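Local coordinates for protein CcbJ (PDB 4HGZ) that probably transfers a methyl group from S-adenosyl-L-methionine to a nitrogen atom of its substrate, as an N-methyltransferase of Streptomyces caelestis, at residues 196-201 with 211-216. Sequence-based numbering, arbitrary orientation.
Sequences LEASKH and HHIVLS
L196 and I213 face each other as an antiparallel hydrogen-bonded pair in the hairpin of strands 193-202 and 207-216, the two middle strands of a four-stranded antiparallel sheet. L196 N reaches I213 O at 2.8 Å, lying in the plane of that carbonyl, and I213 N returns the bond to L196 O from a position tilted out of its plane. A198 and H211 form the next such pair, H211 N meeting A198 O at 2.9 Å and A198 N meeting H211 O at 3.1 Å. Between them sits the non-hydrogen-bonded pair E197-H212.

Apolar contacts gather among L196, A198, I213 and L215. With CG beside its backbone N (chi1 -43°), L196 crosses L215 at about a right angle, CD1 to CD1 at 3.6 Å, while I213 CD1 comes within 4.1 Å of A198 CB. Two other subunits pack on these four residues.

On the E197-H212 face, one water bridges the polar ends. It donates to E197 OE2 at 2.9 Å and lies in the ring plane of H212, 2.7 Å from ND1; L196 O sits over one face of that ring, toward its rim. E197 OE2 also hydrogen-bonds Y226 OH on strand 221-229, and H212 NE2 pairs with H195 ND1 just upstream on strand 193-202.

This contact thus sets an apolar patch against neighbouring subunits and joins E197 to H212 through water.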
loop_
_atom_site.group_PDB
_atom_site.type_symbol
_atom_site.label_atom_id
_atom_site.label_comp_id
_atom_site.label_asym_id
_atom_site.label_seq_id
_atom_site.Cartn_x
_atom_site.Cartn_y
_atom_site.Cartn_z
ATOM N N LEU C 196 7.072 16.584 -13.589
ATOM C CA LEU C 196 6.421 15.316 -13.271
ATOM C C LEU C 196 7.098 14.180 -14.030
ATOM O O LEU C 196 7.922 14.418 -14.910
ATOM C CB LEU C 196 4.945 15.391 -13.664
ATOM C CG LEU C 196 4.326 16.727 -13.259
ATOM C CD1 LEU C 196 3.046 17.032 -14.025
ATOM C CD2 LEU C 196 4.070 16.715 -11.769
ATOM N N GLU C 197 6.732 12.946 -13.701
ATOM C CA GLU C 197 7.290 11.784 -14.383
ATOM C C GLU C 197 6.221 10.753 -14.642
ATOM O O GLU C 197 5.470 10.394 -13.737
ATOM C CB GLU C 197 8.407 11.149 -13.561
ATOM C CG GLU C 197 9.046 9.969 -14.250
ATOM C CD GLU C 197 10.431 9.659 -13.710
ATOM O OE1 GLU C 197 10.522 8.986 -12.661
ATOM O OE2 GLU C 197 11.427 10.083 -14.342
ATOM N N ALA C 198 6.136 10.308 -15.893
ATOM C CA ALA C 198 5.284 9.184 -16.255
ATOM C C ALA C 198 6.214 8.040 -16.604
ATOM O O ALA C 198 7.211 8.229 -17.315
ATOM C CB ALA C 198 4.390 9.530 -17.428
ATOM N N SER C 199 5.899 6.856 -16.096
ATOM C CA SER C 199 6.857 5.763 -16.134
ATOM C C SER C 199 6.214 4.396 -16.402
ATOM O O SER C 199 5.058 4.149 -16.034
ATOM C CB SER C 199 7.652 5.757 -14.827
ATOM O OG SER C 199 8.532 4.660 -14.757
ATOM N N LYS C 200 6.961 3.522 -17.070
ATOM C CA LYS C 200 6.525 2.135 -17.285
ATOM C C LYS C 200 7.622 1.207 -16.811
ATOM O O LYS C 200 8.765 1.323 -17.236
ATOM C CB LYS C 200 6.219 1.861 -18.753
ATOM C CG LYS C 200 4.973 2.547 -19.262
ATOM C CD LYS C 200 4.869 2.447 -20.776
ATOM C CE LYS C 200 4.706 1.017 -21.236
ATOM N NZ LYS C 200 4.484 0.953 -22.701
ATOM N N HIS C 201 7.282 0.308 -15.901
ATOM C CA HIS C 201 8.275 -0.575 -15.324
ATOM C C HIS C 201 7.903 -2.002 -15.623
ATOM O O HIS C 201 6.772 -2.413 -15.396
ATOM C CB HIS C 201 8.373 -0.358 -13.815
ATOM C CG HIS C 201 9.294 -1.311 -13.117
ATOM N ND1 HIS C 201 8.950 -1.956 -11.948
ATOM C CD2 HIS C 201 10.546 -1.731 -13.423
ATOM C CE1 HIS C 201 9.950 -2.729 -11.563
ATOM N NE2 HIS C 201 10.928 -2.617 -12.444
ATOM N N HIS C 211 8.980 9.327 -19.267
ATOM C CA HIS C 211 9.093 10.701 -19.713
ATOM C C HIS C 211 9.242 11.598 -18.501
ATOM O O HIS C 211 8.463 11.506 -17.545
ATOM C CB HIS C 211 7.831 11.135 -20.441
ATOM C CG HIS C 211 7.752 10.651 -21.849
ATOM N ND1 HIS C 211 7.724 11.509 -22.925
ATOM C CD2 HIS C 211 7.695 9.402 -22.359
ATOM C CE1 HIS C 211 7.649 10.808 -24.039
ATOM N NE2 HIS C 211 7.629 9.527 -23.725
ATOM N N HIS C 212 10.238 12.469 -18.533
ATOM C CA HIS C 212 10.247 13.583 -17.613
ATOM C C HIS C 212 9.378 14.646 -18.272
ATOM O O HIS C 212 9.619 15.020 -19.414
ATOM C CB HIS C 212 11.670 14.088 -17.377
ATOM C CG HIS C 212 11.750 15.234 -16.414
ATOM N ND1 HIS C 212 12.006 15.065 -15.070
ATOM C CD2 HIS C 212 11.594 16.569 -16.602
ATOM C CE1 HIS C 212 12.004 16.244 -14.471
ATOM N NE2 HIS C 212 11.758 17.174 -15.379
ATOM N N ILE C 213 8.354 15.106 -17.560
ATOM C CA ILE C 213 7.401 16.091 -18.081
ATOM C C ILE C 213 7.527 17.447 -17.388
ATOM O O ILE C 213 7.608 17.519 -16.163
ATOM C CB ILE C 213 5.962 15.606 -17.865
ATOM C CG1 ILE C 213 5.805 14.188 -18.407
ATOM C CG2 ILE C 213 4.974 16.558 -18.506
ATOM C CD1 ILE C 213 4.493 13.544 -18.020
ATOM N N VAL C 214 7.529 18.516 -18.169
ATOM C CA VAL C 214 7.519 19.876 -17.625
ATOM C C VAL C 214 6.279 20.609 -18.141
ATOM O O VAL C 214 6.102 20.758 -19.353
ATOM C CB VAL C 214 8.785 20.669 -18.048
ATOM C CG1 VAL C 214 8.871 21.977 -17.307
ATOM C CG2 VAL C 214 10.041 19.865 -17.791
ATOM N N LEU C 215 5.406 21.031 -17.229
ATOM C CA LEU C 215 4.231 21.823 -17.594
ATOM C C LEU C 215 4.449 23.236 -17.094
ATOM O O LEU C 215 4.861 23.430 -15.947
ATOM C CB LEU C 215 2.975 21.262 -16.941
ATOM C CG LEU C 215 2.738 19.760 -17.031
ATOM C CD1 LEU C 215 1.456 19.389 -16.289
ATOM C CD2 LEU C 215 2.661 19.336 -18.477
ATOM N N SER C 216 4.173 24.224 -17.937
ATOM C CA SER C 216 4.475 25.609 -17.579
ATOM C C SER C 216 3.237 26.485 -17.594
ATOM O O SER C 216 2.316 26.256 -18.385
ATOM C CB SER C 216 5.544 26.192 -18.518
ATOM O OG SER C 216 6.515 25.216 -18.859
HETATM O O HOH W 1 12.887 12.618 -14.439
#